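Local atomic coordinates of 5'-deoxynucleotidase (Archaeoglobus fulgidus, PDB entry 1YNB), a protein that probably hydrolyses 2'-deoxyribonucleoside 5'-monophosphates to deoxyribonucleosides and phosphate, with cobalt or manganese as cofactor, and works as a homodimer. Residues 18-23 / 74-79; 61-66 / 113-118; 119-124 / 150-155; 127-132 / 158-163. All coordinates share one frame; numbering follows the deposited sequence.

Contact 1 of 4, residues 18-23 / 74-79; sequences GSLKLT and HDLHEA
Ser-19 meets Ala-79 at the point where the loop after helix 8-18 passes the turn leading into helix 78-81. Its OG lies 3.6 Å from Ala-79 CB. Set between backbone N and carbonyl carbon (chi1 77°), this hydroxyl is hydrogen-bonded to Glu-16 O, and it also accepts from a water that donates to Ala-79 O. Next comes Leu-20, whose two methyls divide the work. CD2 rests against the backbone at Ala-79 N, 3.7 Å away, while CD1 meets Leu-76 CD1 at 3.4 Å, tighter than normal for two carbons. These leucines cross nearly at right angles, and Phe-44 of the second subunit packs on both. Thr-23 closes the run. Its OG1 donates to Ser-19 O from above the carbonyl plane, opposite the face used by Leu-22 N, and a second water links OG1 with Glu-78 O, donating to the latter at 2.6 Å. The turn from Asp-75 to Glu-78 follows His-74, and His-74 and Asp-75 are consistent with the paired residues of an HD motif. With no direct hydrogen bond between the segments, Leu-20 packing on Leu-76 and Ala-79 joins them directly, while waters bridge their polar groups.

Contact 2 of 4, residues 61-66 / 113-118; sequences VEKACK and FSDVEV
Lys-66 and Val-116 make the close-packed half of this contact. Val-116 CG2 sits 3.9 Å from Lys-66 O, and its CG1 branch turns to Lys-63 O at 4.2 Å, so both methyls lie against backbone carbonyls of helix 61-73, and the side chain also packs on Ala-67 and Ala-70. Beside them the aliphatic part of Lys-66 passes the ring of Phe-113: its CG approaches the ring edge, near the plane, 4.1 Å from CD1. Cys-65 of the second subunit packs on both Lys-66 and Phe-113. In the all-helical HD-type fold this is where the turn before helix 117-135, with Val-116 at its N-cap position, leans on an earlier helix. Toward solvent the contact is looser and ionic. Fully extended, its CG trans to the backbone N (chi1 -178°), Lys-66 runs past Phe-113 to the exposed Asp-115. There NZ forms a salt bridge with OD2 at 3.0 Å, coming from the syn side but 23° out of the carboxylate plane; the companion bond from NZ to OD1, 3.3 Å, is weak. Lys-63 contributes less, its NZ remaining 6.2 Å from Asp-115 OD2 and making a long, weak ion pair with Glu-59.

Contact 3 of 4, residues 119-124 / 150-155; sequences YVSDAD and ELKTDA
Thr-153, the N-cap residue of helix 154-166, is itself held by Asp-122 from the side of helix 117-135. The carboxylate of Asp-122 takes three hydrogen bonds from the incoming chain. OD1 accepts from Lys-152 N through its syn lone pair, at 2.7 Å and almost straight (171°). OD2 uses its own syn lone pair for Thr-153 N, also 2.7 Å away, and receives Thr-153 OG1 nearly along the C-O axis. Two successive N-H groups thus meet the two oxygens side by side, which should hold the carboxylate's rotation. A chi1 of 74° tucks Thr-153 OG1 back over its own backbone, where it faces Asp-122 and also accepts from Ala-156 N, the true capping bond. Around this polar centre, Leu-151 CD2 lies 3.6 Å from Asp-122 O. Thr-153 CG2 reaches toward the ring of Tyr-119, 4.2 Å from CE1, while the hydroxyl of Tyr-119 bonds to Glu-59. The amine of Lys-152 passes near Ser-121, with NZ 3.5 Å from OG. Largely buried yet gripped by two amides and a hydroxyl close to a helix N-terminus, Asp-122 probably remains negatively charged; it probably helps to position the hydroxyl that caps the helix.

Contact 4 of 4, residues 127-132 / 158-163; sequences ELAFQG and EIYRVL
The hydroxyl of Tyr-160 is hydrogen-bonded to the backbone O of Ala-146, which holds the far end of a ring whose edge meets Ala-129. There Ala-129 CB lies near the ring plane, 4.0 Å from CE1. Between 127-132 and 158-163 themselves the contact is apolar, with no hydrogen bond across. Ala-129 CB also touches Leu-163 CD1, at 3.7 Å, so one methyl serves two neighbours from the facing helix. Leu-163 does more with its branch point. CG stands directly over one face of the Phe-130 ring, 3.7 Å from the centroid and only 11° off the normal, a clear CH-pi contact. CD1 and CD2 spread from that point, the first toward Ala-129 and the second over the side of the ring carrying CD2 and CE2. Its CG, opposite the backbone N (chi1 -161°), continues the direction of a side chain already aimed at the facing helix. The ring's edge is taken by Ile-159, whose CG2 lies in plane and 3.8 Å from CE1. Phe-130 is therefore held over a face and at an edge by residues one helical turn apart, Ile-159 and Leu-163. It also makes an edge-to-face contact with His-15 of the second subunit. The two helical segments run almost parallel, their axes 7° apart in direction and 10.7 Å at closest approach. Helix 39-56 adjoins the pair, with Arg-45 against Phe-130 and Leu-53 against Ile-159.

Helix 117-135 strings three of the four contacts together: its N-terminal end lies in contact 2, the next turns in contact 3 and its later part in contact 4. Along the chain the segments of contacts 1 and 2 alternate, as do those of 3 and 4, and the first two close before the others open. Contacts 3 and 4 also share helix 154-166, their centres about 11 Å apart. Contacts 2 and 3, their centres about 12 Å apart, touch where Val-118 packs on Thr-153. Contact 1 lies across the chain's centre from contacts 3 and 4, yet His-74 reaches Val-120 and Asp-124, consistent with an HD-type site there. Contacts 1, 2 and 4 touch the second subunit.

Contact 1 of 4, residues 18-23 / 74-79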
loop_
_atom_site.group_PDB
_atom_site.type_symbol
_atom_site.label_atom_id
_atom_site.label_comp_id
_atom_site.label_asym_id
_atom_site.label_seq_id
_atom_site.Cartn_x
_atom_site.Cartn_y
_atom_site.Cartn_z
ATOM N N GLY A 18 -15.440 4.432 -5.714
ATOM C CA GLY A 18 -14.431 4.827 -4.734
ATOM C C GLY A 18 -14.931 4.577 -3.314
ATOM O O GLY A 18 -14.112 4.416 -2.395
ATOM N N SER A 19 -16.241 4.527 -3.097
ATOM C CA SER A 19 -16.732 4.215 -1.724
ATOM C C SER A 19 -16.320 2.795 -1.299
ATOM O O SER A 19 -16.344 2.470 -0.117
ATOM C CB SER A 19 -18.255 4.378 -1.604
ATOM O OG SER A 19 -18.942 3.290 -2.190
ATOM N N LEU A 20 -15.925 1.935 -2.232
ATOM C CA LEU A 20 -15.466 0.623 -1.822
ATOM C C LEU A 20 -14.101 0.696 -1.125
ATOM O O LEU A 20 -13.703 -0.277 -0.467
ATOM C CB LEU A 20 -15.390 -0.341 -3.005
ATOM C CG LEU A 20 -16.804 -0.720 -3.492
ATOM C CD1 LEU A 20 -16.689 -1.532 -4.764
ATOM C CD2 LEU A 20 -17.527 -1.531 -2.413
ATOM N N LYS A 21 -13.399 1.829 -1.253
ATOM C CA LYS A 21 -12.110 1.977 -0.553
ATOM C C LYS A 21 -12.468 2.354 0.896
ATOM O O LYS A 21 -11.609 2.341 1.771
ATOM C CB LYS A 21 -11.261 3.150 -1.049
ATOM C CG LYS A 21 -11.043 3.257 -2.567
ATOM C CD LYS A 21 -10.056 4.441 -2.852
ATOM C CE LYS A 21 -9.683 4.563 -4.348
ATOM N NZ LYS A 21 -8.800 5.762 -4.553
ATOM N N LEU A 22 -13.728 2.702 1.112
ATOM C CA LEU A 22 -14.207 3.152 2.411
ATOM C C LEU A 22 -15.211 2.152 2.999
ATOM O O LEU A 22 -15.948 2.486 3.905
ATOM C CB LEU A 22 -14.914 4.497 2.239
ATOM C CG LEU A 22 -14.096 5.572 1.517
ATOM C CD1 LEU A 22 -14.978 6.775 1.115
ATOM C CD2 LEU A 22 -12.948 5.962 2.427
ATOM N N THR A 23 -15.289 0.948 2.435
ATOM C CA THR A 23 -16.204 -0.071 2.939
ATOM C C THR A 23 -15.338 -1.202 3.528
ATOM O O THR A 23 -14.637 -1.915 2.809
ATOM C CB THR A 23 -17.072 -0.662 1.781
ATOM O OG1 THR A 23 -17.845 0.381 1.175
ATOM C CG2 THR A 23 -17.996 -1.722 2.311
ATOM N N HIS A 74 -17.127 -8.019 -9.080
ATOM C CA HIS A 74 -17.792 -8.991 -8.229
ATOM C C HIS A 74 -18.599 -8.463 -7.044
ATOM O O HIS A 74 -19.755 -8.832 -6.870
ATOM C CB HIS A 74 -16.772 -10.030 -7.760
ATOM C CG HIS A 74 -17.390 -11.266 -7.187
ATOM N ND1 HIS A 74 -16.785 -12.014 -6.197
ATOM C CD2 HIS A 74 -18.548 -11.902 -7.487
ATOM C CE1 HIS A 74 -17.545 -13.057 -5.913
ATOM N NE2 HIS A 74 -18.620 -13.011 -6.681
ATOM N N ASP A 75 -18.037 -7.593 -6.220
ATOM C CA ASP A 75 -18.842 -7.116 -5.092
ATOM C C ASP A 75 -19.256 -5.695 -5.297
ATOM O O ASP A 75 -19.641 -5.031 -4.356
ATOM C CB ASP A 75 -18.046 -7.199 -3.784
ATOM C CG ASP A 75 -17.410 -8.532 -3.591
ATOM O OD1 ASP A 75 -18.097 -9.554 -3.845
ATOM O OD2 ASP A 75 -16.227 -8.559 -3.192
ATOM N N LEU A 76 -19.211 -5.222 -6.536
ATOM C CA LEU A 76 -19.502 -3.836 -6.763
ATOM C C LEU A 76 -20.759 -3.326 -6.099
ATOM O O LEU A 76 -20.785 -2.209 -5.571
ATOM C CB LEU A 76 -19.519 -3.555 -8.264
ATOM C CG LEU A 76 -18.684 -2.318 -8.585
ATOM C CD1 LEU A 76 -17.288 -2.449 -7.952
ATOM C CD2 LEU A 76 -18.566 -2.148 -10.101
ATOM N N HIS A 77 -21.805 -4.131 -6.109
ATOM C CA HIS A 77 -23.056 -3.693 -5.496
ATOM C C HIS A 77 -22.896 -3.435 -3.993
ATOM O O HIS A 77 -23.701 -2.725 -3.416
ATOM C CB HIS A 77 -24.150 -4.737 -5.735
ATOM C CG HIS A 77 -23.828 -6.066 -5.141
ATOM N ND1 HIS A 77 -24.221 -6.423 -3.868
ATOM C CD2 HIS A 77 -23.038 -7.068 -5.586
ATOM C CE1 HIS A 77 -23.677 -7.584 -3.552
ATOM N NE2 HIS A 77 -22.951 -7.995 -4.574
ATOM N N GLU A 78 -21.867 -4.001 -3.364
ATOM C CA GLU A 78 -21.679 -3.783 -1.917
ATOM C C GLU A 78 -21.446 -2.297 -1.576
ATOM O O GLU A 78 -21.487 -1.883 -0.391
ATOM C CB GLU A 78 -20.534 -4.655 -1.395
ATOM C CG GLU A 78 -20.866 -6.154 -1.437
ATOM C CD GLU A 78 -19.777 -7.034 -0.845
ATOM O OE1 GLU A 78 -18.656 -6.538 -0.596
ATOM O OE2 GLU A 78 -20.034 -8.245 -0.641
ATOM N N ALA A 79 -21.213 -1.493 -2.611
ATOM C CA ALA A 79 -21.025 -0.056 -2.428
ATOM C C ALA A 79 -22.316 0.477 -1.834
ATOM O O ALA A 79 -22.312 1.458 -1.090
ATOM C CB ALA A 79 -20.765 0.625 -3.760
HETATM O O HOH W 1 -20.670 2.707 0.412
HETATM O O HOH W 2 -21.062 0.028 1.279
#

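Contact 2 of 4, residues 61-66 / 113-118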
loop_
_atom_site.group_PDB
_atom_site.type_symbol
_atom_site.label_atom_id
_atom_site.label_comp_id
_atom_site.label_asym_id
_atom_site.label_seq_id
_atom_site.Cartn_x
_atom_site.Cartn_y
_atom_site.Cartn_z
ATOM N N VAL A 61 -4.388 -15.380 -22.300
ATOM C CA VAL A 61 -4.202 -14.112 -21.609
ATOM C C VAL A 61 -5.496 -13.316 -21.695
ATOM O O VAL A 61 -5.961 -12.745 -20.701
ATOM C CB VAL A 61 -3.073 -13.304 -22.239
ATOM C CG1 VAL A 61 -2.964 -11.957 -21.574
ATOM C CG2 VAL A 61 -1.782 -14.045 -22.079
ATOM N N GLU A 62 -6.109 -13.299 -22.872
ATOM C CA GLU A 62 -7.335 -12.536 -23.034
ATOM C C GLU A 62 -8.372 -13.056 -22.078
ATOM O O GLU A 62 -9.152 -12.297 -21.494
ATOM C CB GLU A 62 -7.860 -12.629 -24.479
ATOM C CG GLU A 62 -6.769 -12.407 -25.523
ATOM C CD GLU A 62 -5.787 -13.563 -25.545
ATOM O OE1 GLU A 62 -4.549 -13.345 -25.481
ATOM O OE2 GLU A 62 -6.274 -14.711 -25.621
ATOM N N LYS A 63 -8.378 -14.368 -21.915
ATOM C CA LYS A 63 -9.321 -15.027 -21.023
ATOM C C LYS A 63 -8.950 -14.662 -19.557
ATOM O O LYS A 63 -9.815 -14.405 -18.736
ATOM C CB LYS A 63 -9.212 -16.551 -21.237
ATOM C CG LYS A 63 -10.485 -17.359 -20.961
ATOM C CD LYS A 63 -11.608 -17.092 -21.983
ATOM C CE LYS A 63 -11.195 -17.339 -23.460
ATOM N NZ LYS A 63 -10.813 -18.746 -23.814
ATOM N N ALA A 64 -7.659 -14.674 -19.255
ATOM C CA ALA A 64 -7.172 -14.343 -17.904
ATOM C C ALA A 64 -7.557 -12.885 -17.574
ATOM O O ALA A 64 -8.027 -12.594 -16.470
ATOM C CB ALA A 64 -5.682 -14.530 -17.848
ATOM N N CYS A 65 -7.374 -11.971 -18.532
ATOM C CA CYS A 65 -7.730 -10.562 -18.309
ATOM C C CYS A 65 -9.231 -10.406 -18.074
ATOM O O CYS A 65 -9.691 -9.535 -17.342
ATOM C CB CYS A 65 -7.307 -9.717 -19.517
ATOM S SG CYS A 65 -5.605 -9.567 -19.694
ATOM N N LYS A 66 -10.036 -11.254 -18.692
ATOM C CA LYS A 66 -11.472 -11.148 -18.492
ATOM C C LYS A 66 -11.887 -11.647 -17.095
ATOM O O LYS A 66 -12.879 -11.200 -16.489
ATOM C CB LYS A 66 -12.188 -11.984 -19.554
ATOM C CG LYS A 66 -13.684 -11.922 -19.483
ATOM C CD LYS A 66 -14.266 -12.609 -20.740
ATOM C CE LYS A 66 -15.755 -12.423 -20.844
ATOM N NZ LYS A 66 -16.242 -13.224 -22.022
ATOM N N PHE A 113 -19.840 -12.273 -17.933
ATOM C CA PHE A 113 -18.698 -12.899 -17.311
ATOM C C PHE A 113 -19.106 -14.290 -16.841
ATOM O O PHE A 113 -18.485 -14.853 -15.949
ATOM C CB PHE A 113 -18.213 -12.064 -16.119
ATOM C CG PHE A 113 -17.827 -10.653 -16.473
ATOM C CD1 PHE A 113 -16.863 -10.402 -17.443
ATOM C CD2 PHE A 113 -18.395 -9.582 -15.797
ATOM C CE1 PHE A 113 -16.464 -9.102 -17.737
ATOM C CE2 PHE A 113 -18.005 -8.272 -16.082
ATOM C CZ PHE A 113 -17.034 -8.031 -17.054
ATOM N N SER A 114 -20.155 -14.845 -17.445
ATOM C CA SER A 114 -20.592 -16.182 -17.070
ATOM C C SER A 114 -19.507 -17.214 -17.341
ATOM O O SER A 114 -19.382 -18.188 -16.607
ATOM C CB SER A 114 -21.878 -16.558 -17.810
ATOM O OG SER A 114 -23.009 -16.115 -17.071
ATOM N N ASP A 115 -18.693 -16.990 -18.361
ATOM C CA ASP A 115 -17.636 -17.935 -18.687
ATOM C C ASP A 115 -16.426 -17.923 -17.764
ATOM O O ASP A 115 -15.549 -18.780 -17.894
ATOM C CB ASP A 115 -17.144 -17.720 -20.114
ATOM C CG ASP A 115 -16.682 -16.309 -20.360
ATOM O OD1 ASP A 115 -17.298 -15.397 -19.777
ATOM O OD2 ASP A 115 -15.722 -16.098 -21.147
ATOM N N VAL A 116 -16.346 -16.941 -16.861
ATOM C CA VAL A 116 -15.212 -16.875 -15.943
ATOM C C VAL A 116 -15.706 -16.836 -14.506
ATOM O O VAL A 116 -14.921 -16.617 -13.577
ATOM C CB VAL A 116 -14.320 -15.602 -16.194
ATOM C CG1 VAL A 116 -13.604 -15.693 -17.524
ATOM C CG2 VAL A 116 -15.163 -14.349 -16.136
ATOM N N GLU A 117 -16.998 -17.039 -14.298
ATOM C CA GLU A 117 -17.492 -16.987 -12.944
ATOM C C GLU A 117 -16.826 -17.991 -12.029
ATOM O O GLU A 117 -16.734 -17.754 -10.824
ATOM C CB GLU A 117 -19.021 -17.136 -12.889
ATOM C CG GLU A 117 -19.728 -15.850 -13.347
ATOM C CD GLU A 117 -19.010 -14.564 -12.853
ATOM O OE1 GLU A 117 -19.006 -14.267 -11.633
ATOM O OE2 GLU A 117 -18.434 -13.843 -13.690
ATOM N N VAL A 118 -16.353 -19.108 -12.569
ATOM C CA VAL A 118 -15.705 -20.061 -11.678
ATOM C C VAL A 118 -14.357 -19.541 -11.211
ATOM O O VAL A 118 -13.987 -19.764 -10.068
ATOM C CB VAL A 118 -15.534 -21.457 -12.308
ATOM C CG1 VAL A 118 -14.742 -22.338 -11.398
ATOM C CG2 VAL A 118 -16.905 -22.095 -12.488
#

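Contact 3 of 4, residues 119-124 / 150-155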
loop_
_atom_site.group_PDB
_atom_site.type_symbol
_atom_site.label_atom_id
_atom_site.label_comp_id
_atom_site.label_asym_id
_atom_site.label_seq_id
_atom_site.Cartn_x
_atom_site.Cartn_y
_atom_site.Cartn_z
ATOM N N TYR A 119 -13.623 -18.842 -12.073
ATOM C CA TYR A 119 -12.338 -18.302 -11.635
ATOM C C TYR A 119 -12.573 -17.172 -10.622
ATOM O O TYR A 119 -11.790 -17.000 -9.688
ATOM C CB TYR A 119 -11.517 -17.765 -12.812
ATOM C CG TYR A 119 -11.128 -18.840 -13.797
ATOM C CD1 TYR A 119 -10.352 -19.933 -13.394
ATOM C CD2 TYR A 119 -11.601 -18.810 -15.117
ATOM C CE1 TYR A 119 -10.064 -20.975 -14.270
ATOM C CE2 TYR A 119 -11.311 -19.854 -16.006
ATOM C CZ TYR A 119 -10.546 -20.935 -15.569
ATOM O OH TYR A 119 -10.298 -21.998 -16.408
ATOM N N VAL A 120 -13.644 -16.410 -10.813
ATOM C CA VAL A 120 -13.960 -15.316 -9.906
ATOM C C VAL A 120 -14.321 -15.893 -8.546
ATOM O O VAL A 120 -13.851 -15.410 -7.505
ATOM C CB VAL A 120 -15.135 -14.461 -10.437
ATOM C CG1 VAL A 120 -15.472 -13.325 -9.442
ATOM C CG2 VAL A 120 -14.743 -13.845 -11.789
ATOM N N SER A 121 -15.149 -16.931 -8.558
ATOM C CA SER A 121 -15.593 -17.570 -7.323
ATOM C C SER A 121 -14.417 -18.137 -6.526
ATOM O O SER A 121 -14.332 -17.914 -5.317
ATOM C CB SER A 121 -16.583 -18.706 -7.633
ATOM O OG SER A 121 -17.137 -19.222 -6.431
ATOM N N ASP A 122 -13.533 -18.875 -7.194
ATOM C CA ASP A 122 -12.368 -19.456 -6.539
ATOM C C ASP A 122 -11.408 -18.347 -6.054
ATOM O O ASP A 122 -10.804 -18.456 -4.968
ATOM C CB ASP A 122 -11.584 -20.355 -7.490
ATOM C CG ASP A 122 -12.062 -21.828 -7.478
ATOM O OD1 ASP A 122 -13.061 -22.184 -6.802
ATOM O OD2 ASP A 122 -11.405 -22.620 -8.158
ATOM N N ALA A 123 -11.255 -17.307 -6.865
ATOM C CA ALA A 123 -10.332 -16.208 -6.497
ATOM C C ALA A 123 -10.794 -15.461 -5.246
ATOM O O ALA A 123 -9.954 -15.054 -4.430
ATOM C CB ALA A 123 -10.166 -15.216 -7.694
ATOM N N ASP A 124 -12.105 -15.265 -5.120
ATOM C CA ASP A 124 -12.753 -14.587 -3.988
ATOM C C ASP A 124 -12.384 -15.382 -2.733
ATOM O O ASP A 124 -11.877 -14.827 -1.747
ATOM C CB ASP A 124 -14.277 -14.609 -4.202
ATOM C CG ASP A 124 -15.061 -14.069 -3.012
ATOM O OD1 ASP A 124 -16.217 -14.501 -2.823
ATOM O OD2 ASP A 124 -14.551 -13.196 -2.263
ATOM N N GLU A 150 -13.805 -24.475 0.184
ATOM C CA GLU A 150 -14.265 -25.288 -0.931
ATOM C C GLU A 150 -13.966 -24.569 -2.242
ATOM O O GLU A 150 -14.665 -23.637 -2.605
ATOM C CB GLU A 150 -15.774 -25.512 -0.818
ATOM C CG GLU A 150 -16.273 -26.018 0.533
ATOM C CD GLU A 150 -15.761 -27.412 0.887
ATOM O OE1 GLU A 150 -16.475 -28.139 1.617
ATOM O OE2 GLU A 150 -14.646 -27.780 0.449
ATOM N N LEU A 151 -12.921 -24.998 -2.933
ATOM C CA LEU A 151 -12.547 -24.399 -4.203
ATOM C C LEU A 151 -13.006 -25.369 -5.273
ATOM O O LEU A 151 -13.135 -26.560 -4.997
ATOM C CB LEU A 151 -11.034 -24.218 -4.266
ATOM C CG LEU A 151 -10.519 -23.232 -3.195
ATOM C CD1 LEU A 151 -9.012 -23.351 -3.058
ATOM C CD2 LEU A 151 -10.940 -21.807 -3.550
ATOM N N LYS A 152 -13.236 -24.868 -6.488
ATOM C CA LYS A 152 -13.703 -25.710 -7.584
ATOM C C LYS A 152 -12.615 -26.092 -8.571
ATOM O O LYS A 152 -12.614 -27.227 -9.065
ATOM C CB LYS A 152 -14.820 -25.009 -8.360
ATOM C CG LYS A 152 -16.037 -24.548 -7.563
ATOM C CD LYS A 152 -16.944 -23.733 -8.493
ATOM C CE LYS A 152 -17.877 -22.765 -7.753
ATOM N NZ LYS A 152 -18.383 -21.652 -8.643
ATOM N N THR A 153 -11.692 -25.179 -8.871
ATOM C CA THR A 153 -10.650 -25.480 -9.854
ATOM C C THR A 153 -9.397 -26.141 -9.312
ATOM O O THR A 153 -9.026 -25.943 -8.156
ATOM C CB THR A 153 -10.222 -24.225 -10.652
ATOM O OG1 THR A 153 -9.418 -23.355 -9.827
ATOM C CG2 THR A 153 -11.448 -23.473 -11.125
ATOM N N ASP A 154 -8.747 -26.950 -10.146
ATOM C CA ASP A 154 -7.539 -27.630 -9.722
ATOM C C ASP A 154 -6.428 -26.623 -9.459
ATOM O O ASP A 154 -5.555 -26.862 -8.627
ATOM C CB ASP A 154 -7.051 -28.612 -10.788
ATOM C CG ASP A 154 -7.913 -29.881 -10.871
ATOM O OD1 ASP A 154 -8.754 -30.140 -9.971
ATOM O OD2 ASP A 154 -7.719 -30.619 -11.862
ATOM N N ALA A 155 -6.430 -25.521 -10.207
ATOM C CA ALA A 155 -5.398 -24.507 -10.035
ATOM C C ALA A 155 -5.539 -23.853 -8.650
ATOM O O ALA A 155 -4.549 -23.617 -7.966
ATOM C CB ALA A 155 -5.524 -23.438 -11.121
#

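Contact 4 of 4, residues 127-132 / 158-163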
loop_
_atom_site.group_PDB
_atom_site.type_symbol
_atom_site.label_atom_id
_atom_site.label_comp_id
_atom_site.label_asym_id
_atom_site.label_seq_id
_atom_site.Cartn_x
_atom_site.Cartn_y
_atom_site.Cartn_z
ATOM N N GLU A 127 -8.520 -15.457 -2.049
ATOM C CA GLU A 127 -8.049 -14.163 -1.535
ATOM C C GLU A 127 -8.305 -14.138 -0.003
ATOM O O GLU A 127 -7.436 -13.705 0.820
ATOM C CB GLU A 127 -8.771 -13.013 -2.220
ATOM C CG GLU A 127 -8.018 -11.653 -2.146
ATOM C CD GLU A 127 -7.999 -11.017 -0.741
ATOM O OE1 GLU A 127 -9.054 -11.015 -0.048
ATOM O OE2 GLU A 127 -6.920 -10.497 -0.353
ATOM N N LEU A 128 -9.508 -14.546 0.364
ATOM C CA LEU A 128 -9.894 -14.610 1.787
ATOM C C LEU A 128 -8.960 -15.529 2.558
ATOM O O LEU A 128 -8.504 -15.174 3.662
ATOM C CB LEU A 128 -11.344 -15.114 1.924
ATOM C CG LEU A 128 -11.851 -15.409 3.346
ATOM C CD1 LEU A 128 -11.948 -14.122 4.183
ATOM C CD2 LEU A 128 -13.214 -15.986 3.201
ATOM N N ALA A 129 -8.646 -16.709 2.013
ATOM C CA ALA A 129 -7.732 -17.628 2.700
ATOM C C ALA A 129 -6.344 -16.981 2.869
ATOM O O ALA A 129 -5.726 -17.088 3.926
ATOM C CB ALA A 129 -7.603 -18.984 1.921
ATOM N N PHE A 130 -5.826 -16.319 1.832
ATOM C CA PHE A 130 -4.520 -15.660 1.978
ATOM C C PHE A 130 -4.583 -14.572 3.082
ATOM O O PHE A 130 -3.647 -14.457 3.893
ATOM C CB PHE A 130 -4.089 -14.954 0.670
ATOM C CG PHE A 130 -3.247 -15.822 -0.214
ATOM C CD1 PHE A 130 -3.844 -16.783 -1.035
ATOM C CD2 PHE A 130 -1.868 -15.684 -0.218
ATOM C CE1 PHE A 130 -3.034 -17.603 -1.873
ATOM C CE2 PHE A 130 -1.058 -16.467 -1.019
ATOM C CZ PHE A 130 -1.644 -17.443 -1.867
ATOM N N GLN A 131 -5.674 -13.809 3.098
ATOM C CA GLN A 131 -5.821 -12.713 4.064
ATOM C C GLN A 131 -6.003 -13.305 5.476
ATOM O O GLN A 131 -5.563 -12.712 6.478
ATOM C CB GLN A 131 -6.991 -11.805 3.702
ATOM C CG GLN A 131 -7.073 -10.538 4.600
ATOM C CD GLN A 131 -5.810 -9.666 4.573
ATOM O OE1 GLN A 131 -5.574 -8.929 3.603
ATOM N NE2 GLN A 131 -5.003 -9.731 5.646
ATOM N N GLY A 132 -6.600 -14.484 5.530
ATOM C CA GLY A 132 -6.781 -15.183 6.810
ATOM C C GLY A 132 -5.424 -15.610 7.383
ATOM O O GLY A 132 -5.155 -15.455 8.596
ATOM N N GLU A 158 -4.463 -26.290 -5.888
ATOM C CA GLU A 158 -3.020 -26.440 -5.768
ATOM C C GLU A 158 -2.414 -25.235 -5.017
ATOM O O GLU A 158 -1.586 -25.395 -4.102
ATOM C CB GLU A 158 -2.415 -26.582 -7.180
ATOM C CG GLU A 158 -0.891 -26.801 -7.248
ATOM C CD GLU A 158 -0.382 -27.311 -8.632
ATOM O OE1 GLU A 158 -0.993 -27.009 -9.693
ATOM O OE2 GLU A 158 0.662 -28.010 -8.658
ATOM N N ILE A 159 -2.836 -24.034 -5.396
ATOM C CA ILE A 159 -2.321 -22.814 -4.741
ATOM C C ILE A 159 -2.711 -22.836 -3.251
ATOM O O ILE A 159 -1.919 -22.507 -2.385
ATOM C CB ILE A 159 -2.918 -21.556 -5.414
ATOM C CG1 ILE A 159 -2.268 -21.366 -6.787
ATOM C CG2 ILE A 159 -2.620 -20.277 -4.580
ATOM C CD1 ILE A 159 -2.884 -20.210 -7.538
ATOM N N TYR A 160 -3.954 -23.188 -2.976
ATOM C CA TYR A 160 -4.449 -23.267 -1.600
ATOM C C TYR A 160 -3.624 -24.283 -0.789
ATOM O O TYR A 160 -3.234 -24.024 0.355
ATOM C CB TYR A 160 -5.916 -23.696 -1.619
ATOM C CG TYR A 160 -6.531 -23.887 -0.266
ATOM C CD1 TYR A 160 -6.703 -22.808 0.600
ATOM C CD2 TYR A 160 -6.933 -25.149 0.169
ATOM C CE1 TYR A 160 -7.259 -22.977 1.857
ATOM C CE2 TYR A 160 -7.500 -25.334 1.453
ATOM C CZ TYR A 160 -7.659 -24.237 2.284
ATOM O OH TYR A 160 -8.242 -24.390 3.534
ATOM N N ARG A 161 -3.361 -25.443 -1.377
ATOM C CA ARG A 161 -2.591 -26.459 -0.665
ATOM C C ARG A 161 -1.227 -25.919 -0.237
ATOM O O ARG A 161 -0.795 -26.137 0.897
ATOM C CB ARG A 161 -2.410 -27.730 -1.534
ATOM C CG ARG A 161 -1.589 -28.801 -0.802
ATOM C CD ARG A 161 -1.429 -30.085 -1.568
ATOM N NE ARG A 161 -0.719 -31.083 -0.763
ATOM C CZ ARG A 161 -0.282 -32.250 -1.239
ATOM N NH1 ARG A 161 -0.485 -32.565 -2.515
ATOM N NH2 ARG A 161 0.344 -33.114 -0.448
ATOM N N VAL A 162 -0.535 -25.217 -1.142
ATOM C CA VAL A 162 0.773 -24.672 -0.802
ATOM C C VAL A 162 0.638 -23.524 0.213
ATOM O O VAL A 162 1.469 -23.413 1.114
ATOM C CB VAL A 162 1.546 -24.210 -2.078
ATOM C CG1 VAL A 162 2.872 -23.521 -1.709
ATOM C CG2 VAL A 162 1.852 -25.453 -2.926
ATOM N N LEU A 163 -0.401 -22.694 0.067
ATOM C CA LEU A 163 -0.648 -21.580 1.003
ATOM C C LEU A 163 -0.694 -22.156 2.422
ATOM O O LEU A 163 -0.067 -21.620 3.346
ATOM C CB LEU A 163 -2.016 -20.946 0.748
ATOM C CG LEU A 163 -2.508 -19.549 1.195
ATOM C CD1 LEU A 163 -3.938 -19.659 1.752
ATOM C CD2 LEU A 163 -1.519 -18.826 2.091
#